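Long-range contacts in myosin IE heavy chain (Dictyostelium discoideum, PDB 1LKX), which moves along actin filaments as a single-headed myosin motor, using actin-activated ATP hydrolysis, and may move membranes relative to actin: residues Glu432-Asn440 with Leu611-Ala622; Arg268-Ile276 with Ala305-Gln313. All coordinates share one frame; numbering follows the deposited sequence.

Contact 1. Residues Glu432-Asn440 with Leu611-Ala622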
# COMPACT_ATOMS: atom_id res chain seq x y z
N GLU A 432 -13.99 35.93 1.99
CA GLU A 432 -13.93 36.28 0.57
C GLU A 432 -13.03 35.28 -0.13
O GLU A 432 -11.81 35.28 0.09
CB GLU A 432 -13.38 37.70 0.41
CG GLU A 432 -14.15 38.75 1.21
CD GLU A 432 -15.44 39.21 0.55
OE1 GLU A 432 -15.38 40.05 -0.37
OE2 GLU A 432 -16.53 38.72 0.95
N TRP A 433 -13.62 34.43 -0.96
CA TRP A 433 -12.84 33.40 -1.62
C TRP A 433 -13.14 33.18 -3.10
O TRP A 433 -14.29 32.98 -3.49
CB TRP A 433 -13.01 32.08 -0.85
CG TRP A 433 -12.12 30.96 -1.33
CD1 TRP A 433 -12.51 29.82 -1.97
CD2 TRP A 433 -10.70 30.92 -1.26
NE1 TRP A 433 -11.40 29.08 -2.31
CE2 TRP A 433 -10.28 29.73 -1.88
CE3 TRP A 433 -9.73 31.78 -0.72
CZ2 TRP A 433 -8.94 29.38 -1.99
CZ3 TRP A 433 -8.40 31.43 -0.83
CH2 TRP A 433 -8.01 30.24 -1.46
N LYS A 434 -12.10 33.21 -3.92
CA LYS A 434 -12.26 32.95 -5.34
C LYS A 434 -12.17 31.43 -5.48
O LYS A 434 -11.07 30.87 -5.50
CB LYS A 434 -11.17 33.64 -6.16
CG LYS A 434 -9.78 33.63 -5.53
CD LYS A 434 -8.80 34.37 -6.43
CE LYS A 434 -7.57 34.82 -5.67
NZ LYS A 434 -7.90 35.85 -4.65
N ASN A 435 -13.33 30.78 -5.55
CA ASN A 435 -13.41 29.33 -5.66
C ASN A 435 -12.46 28.74 -6.70
O ASN A 435 -12.72 28.79 -7.90
CB ASN A 435 -14.85 28.91 -5.98
CG ASN A 435 -15.19 27.50 -5.46
OD1 ASN A 435 -16.24 26.94 -5.80
ND2 ASN A 435 -14.31 26.94 -4.63
N ILE A 436 -11.35 28.17 -6.23
CA ILE A 436 -10.36 27.55 -7.11
C ILE A 436 -10.86 26.14 -7.40
O ILE A 436 -10.78 25.26 -6.54
CB ILE A 436 -8.99 27.46 -6.41
CG1 ILE A 436 -8.65 28.80 -5.76
CG2 ILE A 436 -7.92 27.09 -7.42
CD1 ILE A 436 -7.31 28.84 -5.09
N GLU A 437 -11.39 25.92 -8.60
CA GLU A 437 -11.92 24.61 -8.97
C GLU A 437 -10.89 23.56 -9.27
O GLU A 437 -10.21 23.60 -10.30
CB GLU A 437 -12.91 24.72 -10.13
CG GLU A 437 -12.49 25.66 -11.24
CD GLU A 437 -13.61 25.89 -12.24
OE1 GLU A 437 -14.80 25.84 -11.82
OE2 GLU A 437 -13.31 26.13 -13.44
N TYR A 438 -10.79 22.61 -8.36
CA TYR A 438 -9.87 21.50 -8.51
C TYR A 438 -10.52 20.53 -9.48
O TYR A 438 -11.44 19.78 -9.13
CB TYR A 438 -9.60 20.83 -7.15
CG TYR A 438 -10.85 20.40 -6.41
CD1 TYR A 438 -11.31 19.09 -6.48
CD2 TYR A 438 -11.55 21.31 -5.61
CE1 TYR A 438 -12.42 18.69 -5.78
CE2 TYR A 438 -12.67 20.92 -4.91
CZ TYR A 438 -13.10 19.61 -5.00
OH TYR A 438 -14.20 19.22 -4.29
N PHE A 439 -10.04 20.59 -10.72
CA PHE A 439 -10.53 19.75 -11.80
C PHE A 439 -11.51 18.65 -11.39
O PHE A 439 -12.62 18.94 -10.90
CB PHE A 439 -9.34 19.15 -12.55
CG PHE A 439 -8.33 18.48 -11.66
CD1 PHE A 439 -8.73 17.56 -10.68
CD2 PHE A 439 -6.98 18.72 -11.82
CE1 PHE A 439 -7.81 16.89 -9.89
CE2 PHE A 439 -6.04 18.06 -11.04
CZ PHE A 439 -6.46 17.13 -10.07
N ASN A 440 -11.10 17.40 -11.59
CA ASN A 440 -11.91 16.24 -11.29
C ASN A 440 -12.03 16.00 -9.79
O ASN A 440 -11.03 16.06 -9.07
CB ASN A 440 -11.32 15.01 -11.96
CG ASN A 440 -12.33 13.90 -12.13
OD1 ASN A 440 -13.40 14.11 -12.71
ND2 ASN A 440 -12.01 12.71 -11.64
N LEU A 611 -2.97 14.35 -10.18
CA LEU A 611 -2.82 14.44 -8.73
C LEU A 611 -3.43 15.75 -8.24
O LEU A 611 -3.92 15.82 -7.12
CB LEU A 611 -1.35 14.40 -8.33
CG LEU A 611 -0.70 13.03 -8.36
CD1 LEU A 611 0.79 13.18 -8.15
CD2 LEU A 611 -1.33 12.15 -7.29
N GLY A 612 -3.38 16.78 -9.07
CA GLY A 612 -3.93 18.06 -8.68
C GLY A 612 -2.97 18.91 -7.88
O GLY A 612 -3.38 19.77 -7.10
N LEU A 613 -1.68 18.67 -8.07
CA LEU A 613 -0.66 19.43 -7.36
C LEU A 613 -0.71 20.92 -7.73
O LEU A 613 -0.46 21.77 -6.89
CB LEU A 613 0.74 18.87 -7.65
CG LEU A 613 1.08 17.40 -7.34
CD1 LEU A 613 2.57 17.16 -7.53
CD2 LEU A 613 0.66 17.07 -5.91
N LEU A 614 -1.04 21.24 -8.98
CA LEU A 614 -1.08 22.65 -9.35
C LEU A 614 -2.26 23.31 -8.67
O LEU A 614 -2.14 24.43 -8.18
CB LEU A 614 -1.21 22.84 -10.86
CG LEU A 614 -0.88 24.30 -11.20
CD1 LEU A 614 0.55 24.58 -10.74
CD2 LEU A 614 -1.02 24.57 -12.70
N GLU A 615 -3.38 22.62 -8.63
CA GLU A 615 -4.56 23.17 -7.98
C GLU A 615 -4.31 23.24 -6.48
O GLU A 615 -5.17 23.64 -5.71
CB GLU A 615 -5.78 22.30 -8.27
CG GLU A 615 -6.17 22.27 -9.74
CD GLU A 615 -5.22 21.44 -10.59
OE1 GLU A 615 -5.34 21.45 -11.84
OE2 GLU A 615 -4.35 20.76 -10.00
N ASN A 616 -3.11 22.84 -6.08
CA ASN A 616 -2.72 22.85 -4.68
C ASN A 616 -1.97 24.14 -4.45
O ASN A 616 -2.34 24.94 -3.60
CB ASN A 616 -1.82 21.65 -4.40
CG ASN A 616 -2.01 21.09 -3.01
OD1 ASN A 616 -1.45 21.60 -2.03
ND2 ASN A 616 -2.82 20.04 -2.92
N VAL A 617 -0.91 24.34 -5.22
CA VAL A 617 -0.11 25.55 -5.12
C VAL A 617 -1.07 26.72 -5.25
O VAL A 617 -0.98 27.70 -4.53
CB VAL A 617 0.92 25.66 -6.27
CG1 VAL A 617 2.00 26.65 -5.89
CG2 VAL A 617 1.52 24.32 -6.57
N ARG A 618 -2.01 26.59 -6.18
CA ARG A 618 -2.98 27.64 -6.40
C ARG A 618 -3.73 27.94 -5.11
O ARG A 618 -3.67 29.06 -4.60
CB ARG A 618 -3.94 27.23 -7.52
CG ARG A 618 -4.62 28.39 -8.23
CD ARG A 618 -5.38 27.93 -9.48
NE ARG A 618 -4.50 27.21 -10.41
CZ ARG A 618 -3.54 27.78 -11.13
NH1 ARG A 618 -3.32 29.08 -11.05
NH2 ARG A 618 -2.78 27.03 -11.93
N VAL A 619 -4.43 26.95 -4.56
CA VAL A 619 -5.18 27.15 -3.32
C VAL A 619 -4.26 27.71 -2.25
O VAL A 619 -4.57 28.73 -1.64
CB VAL A 619 -5.79 25.82 -2.79
CG1 VAL A 619 -6.16 25.95 -1.32
CG2 VAL A 619 -7.02 25.46 -3.58
N ARG A 620 -3.13 27.05 -2.03
CA ARG A 620 -2.15 27.47 -1.02
C ARG A 620 -1.83 28.96 -1.16
O ARG A 620 -1.61 29.66 -0.16
CB ARG A 620 -0.87 26.64 -1.17
CG ARG A 620 0.00 26.61 0.07
CD ARG A 620 -0.68 25.86 1.20
NE ARG A 620 -1.80 26.60 1.77
CZ ARG A 620 -2.90 26.02 2.25
NH1 ARG A 620 -3.02 24.70 2.23
NH2 ARG A 620 -3.86 26.76 2.78
N ARG A 621 -1.80 29.45 -2.39
CA ARG A 621 -1.54 30.85 -2.61
C ARG A 621 -2.75 31.64 -2.11
O ARG A 621 -2.77 32.07 -0.96
CB ARG A 621 -1.29 31.12 -4.09
CG ARG A 621 0.16 30.97 -4.48
CD ARG A 621 0.34 31.26 -5.94
NE ARG A 621 1.73 31.54 -6.25
CZ ARG A 621 2.40 32.61 -5.81
NH1 ARG A 621 3.67 32.78 -6.15
NH2 ARG A 621 1.79 33.49 -5.03
N ALA A 622 -3.76 31.80 -2.97
CA ALA A 622 -4.97 32.53 -2.61
C ALA A 622 -5.38 32.35 -1.15
O ALA A 622 -5.86 33.28 -0.51
CB ALA A 622 -6.11 32.10 -3.53

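Contact 2. Residues Arg268-Ile276 with Ala305-Gln313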
# COMPACT_ATOMS: atom_id res chain seq x y z
N ARG A 268 8.86 -25.47 5.54
CA ARG A 268 8.12 -26.61 5.04
C ARG A 268 6.97 -26.18 4.15
O ARG A 268 6.84 -26.66 3.03
CB ARG A 268 7.59 -27.45 6.20
CG ARG A 268 8.69 -28.07 7.05
CD ARG A 268 8.23 -29.30 7.78
NE ARG A 268 8.49 -29.19 9.21
CZ ARG A 268 7.70 -28.53 10.05
NH1 ARG A 268 6.60 -27.94 9.59
NH2 ARG A 268 8.02 -28.45 11.34
N ILE A 269 6.15 -25.26 4.64
CA ILE A 269 5.02 -24.76 3.87
C ILE A 269 5.47 -24.18 2.54
O ILE A 269 4.85 -24.43 1.51
CB ILE A 269 4.23 -23.70 4.66
CG1 ILE A 269 3.46 -24.40 5.77
CG2 ILE A 269 3.27 -22.96 3.75
CD1 ILE A 269 2.77 -23.46 6.71
N LEU A 270 6.55 -23.40 2.54
CA LEU A 270 7.01 -22.86 1.27
C LEU A 270 7.43 -24.00 0.35
O LEU A 270 7.09 -24.01 -0.84
CB LEU A 270 8.17 -21.89 1.47
CG LEU A 270 7.83 -20.52 2.04
CD1 LEU A 270 9.08 -19.66 1.94
CD2 LEU A 270 6.69 -19.88 1.29
N ALA A 271 8.15 -24.98 0.90
CA ALA A 271 8.61 -26.13 0.12
C ALA A 271 7.43 -26.95 -0.41
O ALA A 271 7.48 -27.50 -1.52
CB ALA A 271 9.51 -27.00 0.97
N ALA A 272 6.37 -27.02 0.39
CA ALA A 272 5.17 -27.75 0.02
C ALA A 272 4.53 -27.08 -1.19
O ALA A 272 4.14 -27.75 -2.15
CB ALA A 272 4.19 -27.76 1.17
N ILE A 273 4.42 -25.75 -1.13
CA ILE A 273 3.83 -24.98 -2.23
C ILE A 273 4.64 -25.21 -3.49
O ILE A 273 4.08 -25.34 -4.58
CB ILE A 273 3.80 -23.48 -1.90
CG1 ILE A 273 2.83 -23.24 -0.73
CG2 ILE A 273 3.37 -22.68 -3.12
CD1 ILE A 273 2.90 -21.86 -0.14
N LEU A 274 5.95 -25.29 -3.33
CA LEU A 274 6.82 -25.52 -4.47
C LEU A 274 6.60 -26.91 -5.06
O LEU A 274 6.59 -27.08 -6.28
CB LEU A 274 8.28 -25.36 -4.08
CG LEU A 274 8.77 -23.94 -3.86
CD1 LEU A 274 10.28 -23.95 -3.70
CD2 LEU A 274 8.37 -23.10 -5.05
N HIS A 275 6.43 -27.91 -4.19
CA HIS A 275 6.20 -29.26 -4.66
C HIS A 275 4.81 -29.35 -5.28
O HIS A 275 4.66 -29.91 -6.36
CB HIS A 275 6.36 -30.25 -3.52
CG HIS A 275 7.78 -30.53 -3.16
ND1 HIS A 275 8.21 -30.75 -1.87
CD2 HIS A 275 8.89 -30.62 -3.94
CE1 HIS A 275 9.51 -30.95 -1.86
NE2 HIS A 275 9.95 -30.88 -3.11
N ILE A 276 3.81 -28.78 -4.62
CA ILE A 276 2.45 -28.82 -5.15
C ILE A 276 2.44 -28.35 -6.60
O ILE A 276 1.72 -28.90 -7.44
CB ILE A 276 1.51 -27.90 -4.34
CG1 ILE A 276 1.36 -28.43 -2.91
CG2 ILE A 276 0.16 -27.81 -5.01
CD1 ILE A 276 0.50 -27.55 -2.01
N ALA A 305 5.13 -33.16 -1.32
CA ALA A 305 4.19 -32.14 -0.87
C ALA A 305 3.48 -32.58 0.41
O ALA A 305 3.41 -31.81 1.38
CB ALA A 305 3.18 -31.86 -1.96
N ALA A 306 2.96 -33.80 0.41
CA ALA A 306 2.25 -34.35 1.57
C ALA A 306 3.25 -34.58 2.70
O ALA A 306 2.90 -34.56 3.88
CB ALA A 306 1.57 -35.66 1.20
N SER A 307 4.51 -34.79 2.31
CA SER A 307 5.60 -35.01 3.25
C SER A 307 5.84 -33.74 4.07
O SER A 307 5.92 -33.79 5.30
CB SER A 307 6.87 -35.38 2.47
OG SER A 307 8.02 -35.37 3.29
N CYS A 308 5.94 -32.61 3.39
CA CYS A 308 6.17 -31.32 4.05
C CYS A 308 4.93 -30.86 4.82
O CYS A 308 5.04 -30.34 5.94
CB CYS A 308 6.55 -30.25 3.03
SG CYS A 308 8.05 -30.57 2.09
N LEU A 309 3.76 -31.04 4.23
CA LEU A 309 2.53 -30.63 4.87
C LEU A 309 2.18 -31.55 6.01
O LEU A 309 1.28 -31.25 6.81
CB LEU A 309 1.38 -30.60 3.86
CG LEU A 309 1.48 -29.50 2.80
CD1 LEU A 309 0.35 -29.63 1.81
CD2 LEU A 309 1.46 -28.16 3.47
N LYS A 310 2.88 -32.68 6.10
CA LYS A 310 2.65 -33.67 7.15
C LYS A 310 1.21 -34.18 7.21
O LYS A 310 0.57 -34.14 8.26
CB LYS A 310 3.04 -33.09 8.51
CG LYS A 310 4.53 -32.84 8.68
CD LYS A 310 4.88 -32.52 10.13
CE LYS A 310 6.33 -32.09 10.28
NZ LYS A 310 7.27 -33.11 9.73
N THR A 311 0.71 -34.66 6.07
CA THR A 311 -0.64 -35.21 5.97
C THR A 311 -0.61 -36.51 5.17
O THR A 311 0.41 -36.87 4.58
CB THR A 311 -1.62 -34.26 5.23
OG1 THR A 311 -1.20 -34.09 3.88
CG2 THR A 311 -1.68 -32.91 5.91
N ASP A 312 -1.74 -37.21 5.16
CA ASP A 312 -1.82 -38.46 4.42
C ASP A 312 -1.71 -38.24 2.91
O ASP A 312 -2.59 -37.66 2.28
CB ASP A 312 -3.13 -39.18 4.73
CG ASP A 312 -3.30 -40.43 3.90
OD1 ASP A 312 -2.36 -41.27 3.88
OD2 ASP A 312 -4.36 -40.58 3.26
N GLN A 313 -0.63 -38.74 2.35
CA GLN A 313 -0.38 -38.61 0.92
C GLN A 313 -1.59 -38.97 0.07
O GLN A 313 -1.86 -38.33 -0.94
CB GLN A 313 0.80 -39.50 0.53
CG GLN A 313 1.01 -39.63 -0.95
CD GLN A 313 2.32 -40.31 -1.27
OE1 GLN A 313 2.59 -40.62 -2.42
NE2 GLN A 313 3.13 -40.55 -0.25

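Contact 1. Residues Glu432-Asn440 with Leu611-Ala622
I436 and V619 meet near the middle of this contact, where an extended piece of loop, 432-440, runs along helix 614-622. The CB of I436 points at the helix, and with CG1 anti to its own carbonyl carbon (chi1 -47°) and an outstretched chain, CD1 reaches in as the leading methyl, 3.7 Å from V619 CG2 and 3.8 Å from A622 CB. The other branch, CG2, lies against the aliphatic part of R618, 3.4 Å from its CD, the two side chains crossing obliquely. Isoleucine suits the place because its two branches serve two helix residues at once.

W433 turns the CZ3-CH2 edge of its ring to the carbonyl O atoms of V619 and A622, while the A622 methyl meets CH2 from off the ring plane, CB to CH2 3.4 Å. A side chain as small as alanine leaves room for the indole, and K434 adds its CE on the same methyl at 3.8 Å.

At the other end, F439 and E615 cross at about a right angle, ring and carboxylate planes 60° apart. A bend at chi2 (74°) carries the glutamate carboxylate to the CD2 and CE2 side of the ring, whose edge faces L611 C. Next to L611, G612 has the positive phi of a Schellman motif after the preceding helix, a backbone shape that glycine adopts easily.

Sequence and topology are consistent with the relay loop packing on the SH1 helix of the myosin head. Helix 398-430, which leads into the loop, also touches it, Y426 meeting W433 and L419 meeting Y438, while its E422 forms a salt bridge with R620. Other sides of 611-622 are covered by helix 21-33, through F24 on L613 and V617, and by strand 581-588, through R586 and I588.

Contact 2. Residues Arg268-Ile276 with Ala305-Gln313
R268 and K310, two basic residues, lie together here: K310 CE sits over the centre of one guanidinium face, 3.7 Å above its plane, and K310 NZ is 4.1 Å from R268 NE. A turn at chi4 (-56°) sets the lysine nitrogen off from its otherwise extended chain. K310 is the C-prime residue of the Schellman motif ending helix 299-309; its side chain leaves from that helix end and brings CE to the arginine.

Beside this basic pair the segments 268-276 and 305-309 run nearly antiparallel, at 162°, their axes 8.2 Å apart at closest. Small residues make that closeness possible. C308 is a knob in a hole formed by R268, A271, A272 and H275; its CB is 3.9 Å from A272 CB and its SG 4.0 Å from A271 CB. The same sulfur meets the H275 imidazole at its edge, in the ring plane and nearest ND1. L309 starts out pointing away from helix 260-276, yet its branched end returns, CD2 lying 3.6 Å from A272 CB. The A305 methyl touches both H275 CB and I276 CG1, and I276 also touches L352 and L356 of helix 342-372.

The two helices, linked through strands 281-284 and 293-296, are consistent with the upper 50-kDa part of the myosin head. No hydrogen bond joins the segments; apolar fit holds them together. H275 gives its NE2 proton to G218 O, which leaves ND1, beside the sulfur, probably unprotonated if the ring is neutral. The salt bridge from R268 NH1 to D540 OD2 would partly offset the arginine-lysine repulsion.

Contact 1 and contact 2 lie on opposite sides of the centre of the motor domain, their own centres 57 Å apart and their nearest atoms about 34 Å apart, so neither touches the other. They also follow in series along the chain: 268-276 and 305-313 pair across 28 intervening residues, before 432-440 and 611-622 pair across 170. Only contact 1 comes near the nucleotide: the side chain of L611 is about 6 Å from G101 of the ATP site, and about 12 Å from both ADP and vanadate. Its segment 611-622 also belongs to the actin-binding region, whereas contact 2 joins two helices away from the annotated sites.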